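Long-range contact in putative fructosamine-3-kinase (Thermobifida fusca YX, PDB 3F7W), which probably acts as a kinase of the fructosamine kinase family, whose members phosphorylate sugar adducts on amines: residues 102-113 with 236-245. Numbering follows the deposited sequence.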
loop_
_atom_site.group_PDB
_atom_site.type_symbol
_atom_site.label_atom_id
_atom_site.label_comp_id
_atom_site.label_asym_id
_atom_site.label_seq_id
_atom_site.Cartn_x
_atom_site.Cartn_y
_atom_site.Cartn_z
ATOM N N ALA A 102 18.956 -2.811 2.700
ATOM C CA ALA A 102 18.307 -1.508 2.624
ATOM C C ALA A 102 18.703 -0.758 1.358
ATOM O O ALA A 102 17.839 -0.189 0.666
ATOM C CB ALA A 102 18.607 -0.655 3.861
ATOM N N GLU A 103 19.994 -0.738 1.060
ATOM C CA GLU A 103 20.458 -0.114 -0.181
ATOM C C GLU A 103 19.841 -0.789 -1.402
ATOM O O GLU A 103 19.377 -0.127 -2.347
ATOM C CB GLU A 103 21.975 -0.179 -0.269
ATOM C CG GLU A 103 22.680 0.551 0.848
ATOM C CD GLU A 103 24.189 0.366 0.773
ATOM O OE1 GLU A 103 24.691 0.150 -0.357
ATOM O OE2 GLU A 103 24.855 0.431 1.837
ATOM N N ARG A 104 19.773 -2.113 -1.365
ATOM C CA ARG A 104 19.241 -2.845 -2.500
ATOM C C ARG A 104 17.731 -2.570 -2.643
ATOM O O ARG A 104 17.232 -2.370 -3.750
ATOM C CB ARG A 104 19.543 -4.328 -2.345
ATOM C CG ARG A 104 21.060 -4.638 -2.454
ATOM C CD ARG A 104 21.320 -6.127 -2.374
ATOM N NE ARG A 104 20.819 -6.732 -3.601
ATOM C CZ ARG A 104 21.516 -6.833 -4.731
ATOM N NH1 ARG A 104 22.778 -6.398 -4.802
ATOM N NH2 ARG A 104 20.941 -7.384 -5.799
ATOM N N PHE A 105 17.042 -2.463 -1.516
ATOM C CA PHE A 105 15.598 -2.193 -1.515
ATOM C C PHE A 105 15.292 -0.813 -2.093
ATOM O O PHE A 105 14.320 -0.643 -2.812
ATOM C CB PHE A 105 15.053 -2.349 -0.110
ATOM C CG PHE A 105 13.576 -2.137 0.003
ATOM C CD1 PHE A 105 12.692 -2.733 -0.899
ATOM C CD2 PHE A 105 13.057 -1.300 0.992
ATOM C CE1 PHE A 105 11.306 -2.531 -0.764
ATOM C CE2 PHE A 105 11.710 -1.109 1.114
ATOM C CZ PHE A 105 10.828 -1.716 0.214
ATOM N N GLY A 106 16.151 0.173 -1.805
ATOM C CA GLY A 106 16.031 1.505 -2.407
ATOM C C GLY A 106 16.001 1.440 -3.925
ATOM O O GLY A 106 15.162 2.047 -4.571
ATOM N N HIS A 107 16.921 0.691 -4.497
ATOM C CA HIS A 107 16.947 0.492 -5.948
ATOM C C HIS A 107 15.693 -0.223 -6.477
ATOM O O HIS A 107 15.168 0.126 -7.537
ATOM C CB HIS A 107 18.187 -0.309 -6.336
ATOM C CG HIS A 107 19.483 0.426 -6.136
ATOM N ND1 HIS A 107 20.703 -0.222 -6.142
ATOM C CD2 HIS A 107 19.759 1.743 -5.968
ATOM C CE1 HIS A 107 21.669 0.668 -5.976
ATOM N NE2 HIS A 107 21.125 1.866 -5.860
ATOM N N GLN A 108 15.257 -1.262 -5.769
ATOM C CA GLN A 108 14.066 -2.008 -6.118
ATOM C C GLN A 108 12.849 -1.104 -6.199
ATOM O O GLN A 108 12.053 -1.198 -7.142
ATOM C CB GLN A 108 13.783 -3.122 -5.102
ATOM C CG GLN A 108 14.775 -4.284 -5.048
ATOM C CD GLN A 108 14.388 -5.294 -4.003
ATOM O OE1 GLN A 108 14.609 -5.084 -2.781
ATOM N NE2 GLN A 108 13.713 -6.369 -4.448
ATOM N N LEU A 109 12.677 -0.262 -5.191
ATOM C CA LEU A 109 11.539 0.657 -5.158
ATOM C C LEU A 109 11.571 1.696 -6.271
ATOM O O LEU A 109 10.534 2.036 -6.834
ATOM C CB LEU A 109 11.479 1.392 -3.802
ATOM C CG LEU A 109 10.901 0.713 -2.562
ATOM C CD1 LEU A 109 11.011 1.731 -1.373
ATOM C CD2 LEU A 109 9.458 0.246 -2.770
ATOM N N ALA A 110 12.750 2.253 -6.549
ATOM C CA ALA A 110 12.903 3.188 -7.646
ATOM C C ALA A 110 12.462 2.562 -8.980
ATOM O O ALA A 110 11.753 3.193 -9.746
ATOM C CB ALA A 110 14.386 3.707 -7.734
ATOM N N ALA A 111 12.895 1.337 -9.264
ATOM C CA ALA A 111 12.545 0.685 -10.535
ATOM C C ALA A 111 11.032 0.403 -10.597
ATOM O O ALA A 111 10.404 0.550 -11.639
ATOM C CB ALA A 111 13.337 -0.606 -10.717
HETATM N N MSE A 112 10.475 0.021 -9.451
HETATM C CA MSE A 112 9.048 -0.248 -9.313
HETATM C C MSE A 112 8.269 1.025 -9.658
HETATM O O MSE A 112 7.403 0.992 -10.531
HETATM C CB MSE A 112 8.673 -0.696 -7.889
HETATM C CG MSE A 112 7.186 -0.963 -7.692
HETATM SE SE MSE A 112 6.834 -1.530 -5.878
HETATM C CE MSE A 112 6.674 0.289 -5.179
ATOM N N HIS A 113 8.591 2.127 -8.994
ATOM C CA HIS A 113 7.913 3.403 -9.250
ATOM C C HIS A 113 8.040 3.875 -10.708
ATOM O O HIS A 113 7.061 4.317 -11.322
ATOM C CB HIS A 113 8.468 4.491 -8.351
ATOM C CG HIS A 113 8.056 4.366 -6.917
ATOM N ND1 HIS A 113 8.685 5.055 -5.909
ATOM C CD2 HIS A 113 7.060 3.659 -6.331
ATOM C CE1 HIS A 113 8.084 4.796 -4.764
ATOM N NE2 HIS A 113 7.119 3.917 -4.984
ATOM N N ARG A 236 19.202 4.927 4.484
ATOM C CA ARG A 236 19.904 4.141 3.463
ATOM C C ARG A 236 19.003 3.765 2.293
ATOM O O ARG A 236 19.452 3.771 1.150
ATOM C CB ARG A 236 20.503 2.873 4.023
ATOM C CG ARG A 236 21.781 3.100 4.797
ATOM C CD ARG A 236 22.445 1.780 5.136
ATOM N NE ARG A 236 23.793 1.945 5.696
ATOM C CZ ARG A 236 24.058 2.303 6.951
ATOM N NH1 ARG A 236 23.080 2.577 7.813
ATOM N NH2 ARG A 236 25.322 2.398 7.350
ATOM N N VAL A 237 17.745 3.437 2.579
ATOM C CA VAL A 237 16.783 3.119 1.518
ATOM C C VAL A 237 16.580 4.360 0.671
ATOM O O VAL A 237 16.675 4.282 -0.533
ATOM C CB VAL A 237 15.424 2.623 2.060
ATOM C CG1 VAL A 237 14.365 2.464 0.902
ATOM C CG2 VAL A 237 15.618 1.299 2.881
ATOM N N ARG A 238 16.299 5.497 1.309
ATOM C CA ARG A 238 16.038 6.749 0.577
ATOM C C ARG A 238 17.251 7.241 -0.184
ATOM O O ARG A 238 17.110 7.715 -1.294
ATOM C CB ARG A 238 15.535 7.863 1.520
ATOM C CG ARG A 238 14.114 7.632 1.982
ATOM C CD ARG A 238 13.485 8.877 2.604
ATOM N NE ARG A 238 14.214 9.294 3.804
ATOM C CZ ARG A 238 13.667 9.920 4.842
ATOM N NH1 ARG A 238 12.373 10.237 4.873
ATOM N NH2 ARG A 238 14.429 10.241 5.854
ATOM N N ASP A 239 18.441 7.145 0.409
ATOM C CA ASP A 239 19.667 7.523 -0.280
ATOM C C ASP A 239 19.909 6.695 -1.541
ATOM O O ASP A 239 20.233 7.243 -2.595
ATOM C CB ASP A 239 20.895 7.388 0.649
ATOM C CG ASP A 239 20.953 8.459 1.725
ATOM O OD1 ASP A 239 20.149 9.408 1.695
ATOM O OD2 ASP A 239 21.812 8.330 2.622
ATOM N N ALA A 240 19.769 5.377 -1.423
ATOM C CA ALA A 240 19.910 4.470 -2.577
ATOM C C ALA A 240 18.821 4.759 -3.624
ATOM O O ALA A 240 19.116 4.876 -4.803
ATOM C CB ALA A 240 19.896 3.017 -2.128
ATOM N N TYR A 241 17.580 4.956 -3.186
ATOM C CA TYR A 241 16.497 5.398 -4.094
ATOM C C TYR A 241 16.853 6.660 -4.879
ATOM O O TYR A 241 16.727 6.724 -6.119
ATOM C CB TYR A 241 15.242 5.633 -3.255
ATOM C CG TYR A 241 14.018 5.979 -4.045
ATOM C CD1 TYR A 241 13.794 7.294 -4.493
ATOM C CD2 TYR A 241 13.074 5.006 -4.348
ATOM C CE1 TYR A 241 12.657 7.623 -5.229
ATOM C CE2 TYR A 241 11.917 5.331 -5.095
ATOM C CZ TYR A 241 11.726 6.650 -5.513
ATOM O OH TYR A 241 10.606 6.995 -6.232
ATOM N N ASN A 242 17.304 7.662 -4.147
ATOM C CA ASN A 242 17.689 8.960 -4.720
ATOM C C ASN A 242 18.910 8.892 -5.645
ATOM O O ASN A 242 19.090 9.761 -6.487
ATOM C CB ASN A 242 17.869 10.004 -3.596
ATOM C CG ASN A 242 16.535 10.595 -3.107
ATOM O OD1 ASN A 242 15.613 10.811 -3.895
ATOM N ND2 ASN A 242 16.438 10.869 -1.807
ATOM N N GLU A 243 19.730 7.852 -5.531
ATOM C CA GLU A 243 20.862 7.687 -6.444
ATOM C C GLU A 243 20.364 7.449 -7.841
ATOM O O GLU A 243 20.949 7.948 -8.790
ATOM C CB GLU A 243 21.709 6.476 -6.096
ATOM C CG GLU A 243 22.637 6.642 -4.935
ATOM C CD GLU A 243 23.249 5.313 -4.494
ATOM O OE1 GLU A 243 22.984 4.230 -5.118
ATOM O OE2 GLU A 243 23.997 5.368 -3.507
ATOM N N VAL A 244 19.289 6.671 -7.953
ATOM C CA VAL A 244 18.824 6.158 -9.231
ATOM C C VAL A 244 17.593 6.889 -9.785
ATOM O O VAL A 244 17.403 6.930 -10.992
ATOM C CB VAL A 244 18.549 4.628 -9.167
ATOM C CG1 VAL A 244 19.817 3.864 -8.739
ATOM C CG2 VAL A 244 17.443 4.326 -8.241
ATOM N N ALA A 245 16.741 7.414 -8.903
ATOM C CA ALA A 245 15.565 8.182 -9.307
ATOM C C ALA A 245 15.387 9.359 -8.359
ATOM O O ALA A 245 14.412 9.404 -7.626
ATOM C CB ALA A 245 14.307 7.302 -9.320
#
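His113 and Tyr241 meet deep in the seam between helices 99-114 and 234-244, where ND1 of His113 lies 2.7 Å from OH of Tyr241. The bond is nearly straight (168°), and the hydroxyl sits in the plane of the imidazole, at its edge; the two rings approach rim to rim. The other imidazole nitrogen, NE2, is hydrogen-bonded to Asp222, and the Tyr241 hydroxyl has a second partner in Arg219; both residues belong to helix 219-229. Tyr241 reaches this point because CG stands anti to its backbone N (chi1 -175°), which lays the ring lengthwise along helix 99-114, in a hole formed by Gly106, Leu109, Ala110 and His113. The methyl of Ala110 makes a CH-pi contact over one face of the phenol, its CB 4.2 Å from the ring centroid, while Leu109 CB lies at the ring edge. At the more exposed flank, His107 NE2 donates to Glu243 OE1 (3.1 Å), the oxygen lying in the imidazole plane and the N-H coming in roughly in line with the C-O bond of the carboxylate. Further along, Val237 is a second knob, set among Ala102, Phe105, Gly106 and Leu109, with its CG2 3.7 Å from Ala102 CB. Gly106 permits the close approach: its CA comes to 3.4 Å from Val237 O, a carbonyl that already accepts from Tyr241 N within its own helix. Glu103 OE2 and Arg236 NE, 4.3 Å apart, are too far for a salt bridge, though their opposite charges probably still attract. With axes 7.0 Å apart at their closest and crossing at -46°, this is a tight glycine- and alanine-lined helix pair with knobs-into-holes packing, joining two helices of the largely helical C-terminal lobe of a protein-kinase-like fold.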